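Glucanase (Klebsiella pneumoniae, PDB 5GY3) probably hydrolyses internal beta-1,4-glucosidic linkages of cellulose and related beta-glucans, as an endoglucanase of glycosyl hydrolase family 8. Local coordinates at residues G31-A39 with F48-D56; S86-L97 with Y152-F161. All blocks are in the same frame, centred on the assembly; numbering follows the deposited sequence.

Interaction 1 (G31-A39 with F48-D56); sequences GQGFAMLLA and FDKLWQWTD
Two groups grip the hydroxyl of T55: it accepts an N-H from NE2 of Q32 across the contact, with NE2 3.3 Å from OG1, and donates to the carbonyl of L51 one turn back, OG1 lying 2.7 Å from O of L51. The first bond links helices 29-41 and 45-59, consecutive and nearly antiparallel members of the alpha-helical barrel of family 8 enzymes; the second, within helix 45-59, anchors the hydroxyl that receives it. The short segments run at 156° with axes 9.2 Å apart. The amide of Q32 suits its buried place because each end has work to do: NE2 also donates to the carbonyl of G16, and OE1 accepts from the backbone N of I18, so helix 29-41 is tied to the loop before it and the flip of the amide is fixed. OG1 of T55 lies close to the amide plane of Q32, whereas the ring of W54 is steeply inclined to it, its CE3 approaching NE2. L51 is the knob between the helices, held among Q32, A35, M36 and A39; the small alanines let the leucine branches come close, with CD1 of L51 3.7 Å from CB of A35. M36 lies alongside this leucine, pointing the opposite way, its CG against CB of L51. A bend at the last torsion (chi3 65°) turns its methyl between two aromatic residues, W52 and F48, and the sulfur makes oblique Met-aromatic contacts with both rings. The unbranched, flexible chain of methionine suits this place because it can bend its methyl in among the rings. With CG of F48 anti to its own N (chi1 -177°), the ring edge reaches the neighbouring helix, and CD2 of F48 rests 3.4 Å from the carbonyl O of M36, which lies in the ring plane.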
loop_
_atom_site.group_PDB
_atom_site.type_symbol
_atom_site.label_atom_id
_atom_site.label_comp_id
_atom_site.label_asym_id
_atom_site.label_seq_id
_atom_site.Cartn_x
_atom_site.Cartn_y
_atom_site.Cartn_z
ATOM N N GLY A 31 -3.314 2.583 -7.483
ATOM C CA GLY A 31 -3.908 3.890 -7.725
ATOM C C GLY A 31 -5.423 3.882 -7.618
ATOM O O GLY A 31 -6.015 4.783 -7.012
ATOM N N GLN A 32 -6.072 2.878 -8.212
ATOM C CA GLN A 32 -7.523 2.761 -8.073
ATOM C C GLN A 32 -7.918 2.582 -6.612
ATOM O O GLN A 32 -8.854 3.230 -6.132
ATOM C CB GLN A 32 -8.056 1.596 -8.906
ATOM C CG GLN A 32 -7.740 1.667 -10.388
ATOM C CD GLN A 32 -8.149 2.987 -11.024
ATOM O OE1 GLN A 32 -7.295 3.762 -11.456
ATOM N NE2 GLN A 32 -9.460 3.247 -11.094
ATOM N N GLY A 33 -7.211 1.708 -5.887
ATOM C CA GLY A 33 -7.559 1.458 -4.495
ATOM C C GLY A 33 -7.329 2.662 -3.599
ATOM O O GLY A 33 -8.167 2.979 -2.747
ATOM N N PHE A 34 -6.178 3.331 -3.755
ATOM C CA PHE A 34 -5.937 4.583 -3.040
ATOM C C PHE A 34 -7.067 5.570 -3.287
ATOM O O PHE A 34 -7.603 6.172 -2.352
ATOM C CB PHE A 34 -4.625 5.237 -3.489
ATOM C CG PHE A 34 -3.389 4.665 -2.867
ATOM C CD1 PHE A 34 -3.451 3.788 -1.805
ATOM C CD2 PHE A 34 -2.145 5.037 -3.356
ATOM C CE1 PHE A 34 -2.282 3.280 -1.235
ATOM C CE2 PHE A 34 -0.974 4.532 -2.792
ATOM C CZ PHE A 34 -1.050 3.648 -1.734
ATOM N N ALA A 35 -7.407 5.776 -4.557
ATOM C CA ALA A 35 -8.419 6.774 -4.882
ATOM C C ALA A 35 -9.788 6.360 -4.360
ATOM O O ALA A 35 -10.566 7.208 -3.909
ATOM C CB ALA A 35 -8.470 6.995 -6.387
ATOM N N MET A 36 -10.109 5.067 -4.429
ATOM C CA MET A 36 -11.380 4.614 -3.862
ATOM C C MET A 36 -11.446 4.877 -2.361
ATOM O O MET A 36 -12.488 5.296 -1.846
ATOM C CB MET A 36 -11.596 3.131 -4.157
ATOM C CG MET A 36 -11.963 2.843 -5.601
ATOM S SD MET A 36 -11.887 1.100 -6.057
ATOM C CE MET A 36 -13.178 0.382 -5.029
ATOM N N LEU A 37 -10.346 4.634 -1.641
ATOM C CA LEU A 37 -10.293 4.975 -0.218
ATOM C C LEU A 37 -10.536 6.461 -0.001
ATOM O O LEU A 37 -11.307 6.858 0.883
ATOM C CB LEU A 37 -8.934 4.585 0.376
ATOM C CG LEU A 37 -8.670 3.116 0.682
ATOM C CD1 LEU A 37 -7.177 2.904 1.003
ATOM C CD2 LEU A 37 -9.534 2.663 1.852
ATOM N N LEU A 38 -9.860 7.300 -0.785
ATOM C CA LEU A 38 -10.008 8.741 -0.619
ATOM C C LEU A 38 -11.394 9.220 -1.046
ATOM O O LEU A 38 -11.908 10.194 -0.484
ATOM C CB LEU A 38 -8.905 9.470 -1.394
ATOM C CG LEU A 38 -7.462 9.223 -0.913
ATOM C CD1 LEU A 38 -6.465 9.909 -1.827
ATOM C CD2 LEU A 38 -7.258 9.685 0.522
ATOM N N ALA A 39 -12.016 8.552 -2.019
ATOM C CA ALA A 39 -13.381 8.923 -2.388
ATOM C C ALA A 39 -14.349 8.672 -1.236
ATOM O O ALA A 39 -15.226 9.500 -0.967
ATOM C CB ALA A 39 -13.818 8.169 -3.643
ATOM N N PHE A 48 -16.417 7.479 -6.337
ATOM C CA PHE A 48 -16.174 6.098 -5.926
ATOM C C PHE A 48 -16.756 5.112 -6.932
ATOM O O PHE A 48 -16.088 4.152 -7.334
ATOM C CB PHE A 48 -16.752 5.838 -4.534
ATOM C CG PHE A 48 -16.462 4.449 -4.028
ATOM C CD1 PHE A 48 -17.280 3.386 -4.367
ATOM C CD2 PHE A 48 -15.357 4.207 -3.229
ATOM C CE1 PHE A 48 -17.002 2.099 -3.934
ATOM C CE2 PHE A 48 -15.076 2.923 -2.790
ATOM C CZ PHE A 48 -15.900 1.872 -3.147
ATOM N N ASP A 49 -18.014 5.317 -7.335
ATOM C CA ASP A 49 -18.639 4.375 -8.257
ATOM C C ASP A 49 -17.955 4.392 -9.624
ATOM O O ASP A 49 -17.840 3.344 -10.271
ATOM C CB ASP A 49 -20.141 4.669 -8.380
ATOM C CG ASP A 49 -20.947 4.185 -7.165
ATOM O OD1 ASP A 49 -20.490 3.267 -6.452
ATOM O OD2 ASP A 49 -22.057 4.707 -6.925
ATOM N N LYS A 50 -17.483 5.564 -10.073
ATOM C CA LYS A 50 -16.733 5.635 -11.329
ATOM C C LYS A 50 -15.419 4.870 -11.220
ATOM O O LYS A 50 -15.056 4.096 -12.115
ATOM C CB LYS A 50 -16.448 7.092 -11.709
ATOM C CG LYS A 50 -17.580 7.862 -12.400
ATOM C CD LYS A 50 -17.273 9.386 -12.450
ATOM C CE LYS A 50 -17.914 10.131 -11.264
ATOM N NZ LYS A 50 -17.205 11.369 -10.755
ATOM N N LEU A 51 -14.681 5.098 -10.128
ATOM C CA LEU A 51 -13.401 4.425 -9.925
ATOM C C LEU A 51 -13.588 2.920 -9.862
ATOM O O LEU A 51 -12.845 2.156 -10.494
ATOM C CB LEU A 51 -12.743 4.925 -8.640
ATOM C CG LEU A 51 -12.322 6.387 -8.581
ATOM C CD1 LEU A 51 -12.104 6.839 -7.136
ATOM C CD2 LEU A 51 -11.056 6.581 -9.405
ATOM N N TRP A 52 -14.589 2.479 -9.100
ATOM C CA TRP A 52 -14.826 1.049 -8.918
ATOM C C TRP A 52 -15.354 0.410 -10.198
ATOM O O TRP A 52 -14.920 -0.686 -10.577
ATOM C CB TRP A 52 -15.789 0.835 -7.744
ATOM C CG TRP A 52 -16.295 -0.569 -7.588
ATOM C CD1 TRP A 52 -17.600 -0.957 -7.410
ATOM C CD2 TRP A 52 -15.516 -1.776 -7.589
ATOM N NE1 TRP A 52 -17.676 -2.328 -7.309
ATOM C CE2 TRP A 52 -16.411 -2.853 -7.418
ATOM C CE3 TRP A 52 -14.149 -2.050 -7.730
ATOM C CZ2 TRP A 52 -15.983 -4.182 -7.378
ATOM C CZ3 TRP A 52 -13.725 -3.368 -7.693
ATOM C CH2 TRP A 52 -14.638 -4.419 -7.523
ATOM N N GLN A 53 -16.273 1.090 -10.886
ATOM C CA GLN A 53 -16.805 0.560 -12.139
ATOM C C GLN A 53 -15.699 0.345 -13.168
ATOM O O GLN A 53 -15.677 -0.679 -13.855
ATOM C CB GLN A 53 -17.878 1.502 -12.689
ATOM C CG GLN A 53 -18.292 1.244 -14.139
ATOM C CD GLN A 53 -19.252 2.317 -14.665
ATOM O OE1 GLN A 53 -19.239 3.461 -14.196
ATOM N NE2 GLN A 53 -20.086 1.949 -15.636
ATOM N N TRP A 54 -14.771 1.295 -13.291
ATOM C CA TRP A 54 -13.691 1.093 -14.251
ATOM C C TRP A 54 -12.781 -0.048 -13.806
ATOM O O TRP A 54 -12.409 -0.909 -14.613
ATOM C CB TRP A 54 -12.882 2.374 -14.453
ATOM C CG TRP A 54 -11.789 2.145 -15.452
ATOM C CD1 TRP A 54 -11.874 2.276 -16.813
ATOM C CD2 TRP A 54 -10.458 1.684 -15.177
ATOM N NE1 TRP A 54 -10.670 1.941 -17.397
ATOM C CE2 TRP A 54 -9.787 1.571 -16.415
ATOM C CE3 TRP A 54 -9.766 1.363 -14.003
ATOM C CZ2 TRP A 54 -8.456 1.152 -16.510
ATOM C CZ3 TRP A 54 -8.447 0.954 -14.098
ATOM C CH2 TRP A 54 -7.805 0.852 -15.343
ATOM N N THR A 55 -12.436 -0.081 -12.518
ATOM C CA THR A 55 -11.562 -1.129 -11.999
ATOM C C THR A 55 -12.155 -2.507 -12.242
ATOM O O THR A 55 -11.479 -3.416 -12.742
ATOM C CB THR A 55 -11.340 -0.911 -10.506
ATOM O OG1 THR A 55 -10.843 0.412 -10.297
ATOM C CG2 THR A 55 -10.358 -1.945 -9.941
ATOM N N ASP A 56 -13.423 -2.684 -11.878
ATOM C CA ASP A 56 -14.051 -3.989 -11.992
ATOM C C ASP A 56 -14.199 -4.392 -13.453
ATOM O O ASP A 56 -13.787 -5.489 -13.848
ATOM C CB ASP A 56 -15.399 -3.975 -11.271
ATOM C CG ASP A 56 -16.041 -5.343 -11.198
ATOM O OD1 ASP A 56 -15.307 -6.344 -11.112
ATOM O OD2 ASP A 56 -17.287 -5.414 -11.222
#

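Interaction 2 (S86-L97 with Y152-F161); sequences SDGDTLIAWALL and YFIFPAWRAF
D87, the predicted nucleophile, lies flat on the ring of Y152: carboxylate and ring planes differ by 4°, and CG of D87 stands 3.5 Å above the ring, over its centre. Its CG lies between the backbone N and the carbonyl carbon (chi1 64°), the setting that lays the carboxylate over the tyrosine; OD2 also has a long, weak ion pair with R220. One turn on, T90 divides its branches. CG2 meets CB of A157 at 3.6 Å, whereas OG1 donates to O of S86 and accepts from a water that also donates to O of Y152 and accepts from NE1 of W158. L91 presses CG on CD1 of I154, the N-cap residue of helix 155-164. Two helices of the alpha-helical barrel of family 8 meet here at 50°, and small A93 and A157 make room for large rings. F161 is a knob among T90, A93, W94 and L97, its CZ edge 3.6 Å from O of T90. The indole of W94 fills the hollow between P156, A157, A160 and F161, with CA of A157 3.6 Å from the centroid of its five-membered ring in a CH-pi contact. NE1 of W94, beside CB of A160, also donates to a second water. At L97, CD2 rests 3.6 Å from the carbonyl O of A160.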
loop_
_atom_site.group_PDB
_atom_site.type_symbol
_atom_site.label_atom_id
_atom_site.label_comp_id
_atom_site.label_asym_id
_atom_site.label_seq_id
_atom_site.Cartn_x
_atom_site.Cartn_y
_atom_site.Cartn_z
ATOM N N SER A 86 -0.901 -7.721 -4.812
ATOM C CA SER A 86 -1.773 -8.021 -3.682
ATOM C C SER A 86 -2.094 -6.790 -2.847
ATOM O O SER A 86 -3.155 -6.749 -2.207
ATOM C CB SER A 86 -1.146 -9.112 -2.820
ATOM O OG SER A 86 -0.932 -10.268 -3.603
ATOM N N ASP A 87 -1.208 -5.787 -2.819
ATOM C CA ASP A 87 -1.571 -4.584 -2.081
ATOM C C ASP A 87 -2.685 -3.832 -2.792
ATOM O O ASP A 87 -3.568 -3.275 -2.138
ATOM C CB ASP A 87 -0.353 -3.684 -1.816
ATOM C CG ASP A 87 0.292 -3.111 -3.078
ATOM O OD1 ASP A 87 0.223 -3.727 -4.170
ATOM O OD2 ASP A 87 0.915 -2.020 -2.947
ATOM N N GLY A 88 -2.672 -3.817 -4.127
ATOM C CA GLY A 88 -3.753 -3.162 -4.849
ATOM C C GLY A 88 -5.089 -3.845 -4.624
ATOM O O GLY A 88 -6.093 -3.185 -4.341
ATOM N N ASP A 89 -5.118 -5.182 -4.748
ATOM C CA ASP A 89 -6.340 -5.935 -4.456
ATOM C C ASP A 89 -6.842 -5.637 -3.050
ATOM O O ASP A 89 -8.051 -5.506 -2.823
ATOM C CB ASP A 89 -6.114 -7.447 -4.556
ATOM C CG ASP A 89 -5.491 -7.900 -5.871
ATOM O OD1 ASP A 89 -5.861 -7.393 -6.951
ATOM O OD2 ASP A 89 -4.648 -8.820 -5.806
ATOM N N THR A 90 -5.922 -5.587 -2.085
ATOM C CA THR A 90 -6.294 -5.319 -0.700
ATOM C C THR A 90 -6.914 -3.937 -0.552
ATOM O O THR A 90 -7.937 -3.770 0.128
ATOM C CB THR A 90 -5.049 -5.441 0.188
ATOM O OG1 THR A 90 -4.563 -6.788 0.161
ATOM C CG2 THR A 90 -5.344 -5.027 1.612
ATOM N N LEU A 91 -6.283 -2.924 -1.159
ATOM C CA LEU A 91 -6.770 -1.553 -1.030
ATOM C C LEU A 91 -8.167 -1.415 -1.610
ATOM O O LEU A 91 -9.027 -0.732 -1.031
ATOM C CB LEU A 91 -5.812 -0.599 -1.740
ATOM C CG LEU A 91 -4.435 -0.478 -1.086
ATOM C CD1 LEU A 91 -3.449 0.147 -2.063
ATOM C CD2 LEU A 91 -4.540 0.339 0.189
ATOM N N ILE A 92 -8.401 -2.058 -2.757
ATOM C CA ILE A 92 -9.722 -2.055 -3.386
ATOM C C ILE A 92 -10.750 -2.704 -2.466
ATOM O O ILE A 92 -11.837 -2.159 -2.244
ATOM C CB ILE A 92 -9.661 -2.757 -4.757
ATOM C CG1 ILE A 92 -8.846 -1.919 -5.758
ATOM C CG2 ILE A 92 -11.075 -3.037 -5.279
ATOM C CD1 ILE A 92 -8.334 -2.706 -7.008
ATOM N N ALA A 93 -10.426 -3.885 -1.923
ATOM C CA ALA A 93 -11.378 -4.568 -1.051
ATOM C C ALA A 93 -11.634 -3.764 0.214
ATOM O O ALA A 93 -12.749 -3.765 0.750
ATOM C CB ALA A 93 -10.870 -5.969 -0.697
ATOM N N TRP A 94 -10.594 -3.112 0.729
ATOM C CA TRP A 94 -10.729 -2.293 1.931
ATOM C C TRP A 94 -11.600 -1.076 1.660
ATOM O O TRP A 94 -12.487 -0.746 2.458
ATOM C CB TRP A 94 -9.332 -1.874 2.401
ATOM C CG TRP A 94 -9.279 -1.192 3.718
ATOM C CD1 TRP A 94 -10.188 -1.275 4.743
ATOM C CD2 TRP A 94 -8.239 -0.329 4.171
ATOM N NE1 TRP A 94 -9.768 -0.510 5.807
ATOM C CE2 TRP A 94 -8.572 0.077 5.480
ATOM C CE3 TRP A 94 -7.049 0.138 3.598
ATOM C CZ2 TRP A 94 -7.768 0.945 6.217
ATOM C CZ3 TRP A 94 -6.241 0.987 4.343
ATOM C CH2 TRP A 94 -6.601 1.372 5.640
ATOM N N ALA A 95 -11.374 -0.407 0.524
ATOM C CA ALA A 95 -12.209 0.732 0.160
ATOM C C ALA A 95 -13.679 0.332 0.038
ATOM O O ALA A 95 -14.571 1.082 0.466
ATOM C CB ALA A 95 -11.700 1.347 -1.143
ATOM N N LEU A 96 -13.948 -0.843 -0.542
ATOM C CA LEU A 96 -15.326 -1.322 -0.673
ATOM C C LEU A 96 -15.964 -1.566 0.686
ATOM O O LEU A 96 -17.131 -1.218 0.903
ATOM C CB LEU A 96 -15.360 -2.602 -1.512
ATOM C CG LEU A 96 -15.186 -2.326 -3.009
ATOM C CD1 LEU A 96 -14.723 -3.568 -3.776
ATOM C CD2 LEU A 96 -16.496 -1.765 -3.591
ATOM N N LEU A 97 -15.221 -2.174 1.613
ATOM C CA LEU A 97 -15.735 -2.349 2.967
ATOM C C LEU A 97 -16.090 -1.002 3.592
ATOM O O LEU A 97 -17.165 -0.834 4.188
ATOM C CB LEU A 97 -14.696 -3.096 3.800
ATOM C CG LEU A 97 -15.183 -3.956 4.948
ATOM C CD1 LEU A 97 -16.235 -4.920 4.398
ATOM C CD2 LEU A 97 -13.994 -4.717 5.514
ATOM N N TYR A 152 3.343 -4.375 1.357
ATOM C CA TYR A 152 2.040 -4.963 1.051
ATOM C C TYR A 152 1.368 -5.567 2.285
ATOM O O TYR A 152 0.255 -6.102 2.173
ATOM C CB TYR A 152 2.153 -6.057 -0.027
ATOM C CG TYR A 152 2.615 -5.639 -1.413
ATOM C CD1 TYR A 152 3.276 -4.437 -1.634
ATOM C CD2 TYR A 152 2.389 -6.470 -2.505
ATOM C CE1 TYR A 152 3.706 -4.066 -2.907
ATOM C CE2 TYR A 152 2.820 -6.115 -3.785
ATOM C CZ TYR A 152 3.476 -4.913 -3.974
ATOM O OH TYR A 152 3.904 -4.540 -5.221
ATOM N N PHE A 153 2.007 -5.504 3.456
ATOM C CA PHE A 153 1.365 -5.935 4.707
ATOM C C PHE A 153 0.507 -4.776 5.218
ATOM O O PHE A 153 0.898 -4.017 6.108
ATOM C CB PHE A 153 2.381 -6.324 5.782
ATOM C CG PHE A 153 3.358 -7.421 5.407
ATOM C CD1 PHE A 153 3.261 -8.141 4.225
ATOM C CD2 PHE A 153 4.392 -7.726 6.287
ATOM C CE1 PHE A 153 4.200 -9.141 3.919
ATOM C CE2 PHE A 153 5.324 -8.725 5.994
ATOM C CZ PHE A 153 5.223 -9.425 4.808
ATOM N N ILE A 154 -0.691 -4.638 4.658
ATOM C CA ILE A 154 -1.520 -3.438 4.918
ATOM C C ILE A 154 -2.308 -3.718 6.194
ATOM O O ILE A 154 -3.495 -4.060 6.184
ATOM C CB ILE A 154 -2.395 -3.074 3.722
ATOM C CG1 ILE A 154 -1.506 -2.954 2.476
ATOM C CG2 ILE A 154 -3.097 -1.732 3.995
ATOM C CD1 ILE A 154 -2.238 -2.544 1.209
ATOM N N PHE A 155 -1.634 -3.525 7.326
ATOM C CA PHE A 155 -2.202 -3.877 8.625
ATOM C C PHE A 155 -3.578 -3.274 8.899
ATOM O O PHE A 155 -4.445 -4.008 9.399
ATOM C CB PHE A 155 -1.212 -3.483 9.734
ATOM C CG PHE A 155 0.138 -4.116 9.575
ATOM C CD1 PHE A 155 0.298 -5.484 9.748
ATOM C CD2 PHE A 155 1.238 -3.344 9.236
ATOM C CE1 PHE A 155 1.554 -6.081 9.596
ATOM C CE2 PHE A 155 2.494 -3.935 9.075
ATOM C CZ PHE A 155 2.645 -5.300 9.267
ATOM N N PRO A 156 -3.864 -1.998 8.607
ATOM C CA PRO A 156 -5.209 -1.494 8.936
ATOM C C PRO A 156 -6.306 -2.115 8.081
ATOM O O PRO A 156 -7.443 -2.276 8.557
ATOM C CB PRO A 156 -5.083 0.021 8.707
ATOM C CG PRO A 156 -3.973 0.151 7.693
ATOM C CD PRO A 156 -2.994 -0.926 8.080
ATOM N N ALA A 157 -5.997 -2.470 6.833
ATOM C CA ALA A 157 -6.956 -3.196 6.012
ATOM C C ALA A 157 -7.217 -4.584 6.577
ATOM O O ALA A 157 -8.369 -5.025 6.650
ATOM C CB ALA A 157 -6.450 -3.288 4.580
ATOM N N TRP A 158 -6.153 -5.299 6.966
ATOM C CA TRP A 158 -6.325 -6.650 7.492
ATOM C C TRP A 158 -7.187 -6.648 8.751
ATOM O O TRP A 158 -8.003 -7.555 8.957
ATOM C CB TRP A 158 -4.967 -7.276 7.783
ATOM C CG TRP A 158 -4.126 -7.487 6.559
ATOM C CD1 TRP A 158 -4.467 -7.217 5.263
ATOM C CD2 TRP A 158 -2.795 -8.015 6.523
ATOM N NE1 TRP A 158 -3.434 -7.555 4.423
ATOM C CE2 TRP A 158 -2.393 -8.041 5.174
ATOM C CE3 TRP A 158 -1.907 -8.475 7.509
ATOM C CZ2 TRP A 158 -1.140 -8.517 4.775
ATOM C CZ3 TRP A 158 -0.658 -8.939 7.117
ATOM C CH2 TRP A 158 -0.287 -8.958 5.762
ATOM N N ARG A 159 -7.010 -5.642 9.611
ATOM C CA ARG A 159 -7.834 -5.562 10.814
ATOM C C ARG A 159 -9.296 -5.343 10.438
ATOM O O ARG A 159 -10.190 -5.983 11.002
ATOM C CB ARG A 159 -7.321 -4.444 11.735
ATOM C CG ARG A 159 -8.121 -4.260 13.024
ATOM C CD ARG A 159 -8.328 -2.798 13.358
ATOM N NE ARG A 159 -8.390 -1.973 12.122
ATOM C CZ ARG A 159 -9.500 -1.477 11.601
ATOM N NH1 ARG A 159 -10.643 -1.712 12.210
ATOM N NH2 ARG A 159 -9.438 -0.750 10.506
ATOM N N ALA A 160 -9.552 -4.473 9.456
ATOM C CA ALA A 160 -10.917 -4.258 8.986
ATOM C C ALA A 160 -11.510 -5.533 8.407
ATOM O O ALA A 160 -12.676 -5.855 8.669
ATOM C CB ALA A 160 -10.950 -3.142 7.938
ATOM N N PHE A 161 -10.729 -6.267 7.607
ATOM C CA PHE A 161 -11.222 -7.535 7.067
ATOM C C PHE A 161 -11.650 -8.471 8.191
ATOM O O PHE A 161 -12.729 -9.081 8.139
ATOM C CB PHE A 161 -10.144 -8.219 6.224
ATOM C CG PHE A 161 -9.693 -7.443 5.005
ATOM C CD1 PHE A 161 -10.457 -6.417 4.476
ATOM C CD2 PHE A 161 -8.489 -7.771 4.389
ATOM C CE1 PHE A 161 -10.034 -5.714 3.338
ATOM C CE2 PHE A 161 -8.058 -7.087 3.254
ATOM C CZ PHE A 161 -8.831 -6.044 2.734
HETATM O O HOH W 1 -2.361 -6.455 2.038
HETATM O O HOH W 2 -11.491 0.408 8.078
#

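In the fold
Interaction 1 closes before interaction 2 opens along the chain, and their centres lie 13 Å apart. Helix 86-103 links them: one side takes helix 155-164, while others meet helices 29-41 and 45-59. The direct touches are apolar, F34 on L91, M36 on A95 and W52 on I92, with CB of M36 3.5 Å from CB of A95. Four helices of one family 8 catalytic domain are therefore packed continuously, the pair of interaction 1 lying farther from the chain centre than interaction 2. The N-terminal end of helix 86-103 carries D87, so this shared helix connects the predicted active site to both contacts; the side chain of Q32 is about 11 Å from that of D87.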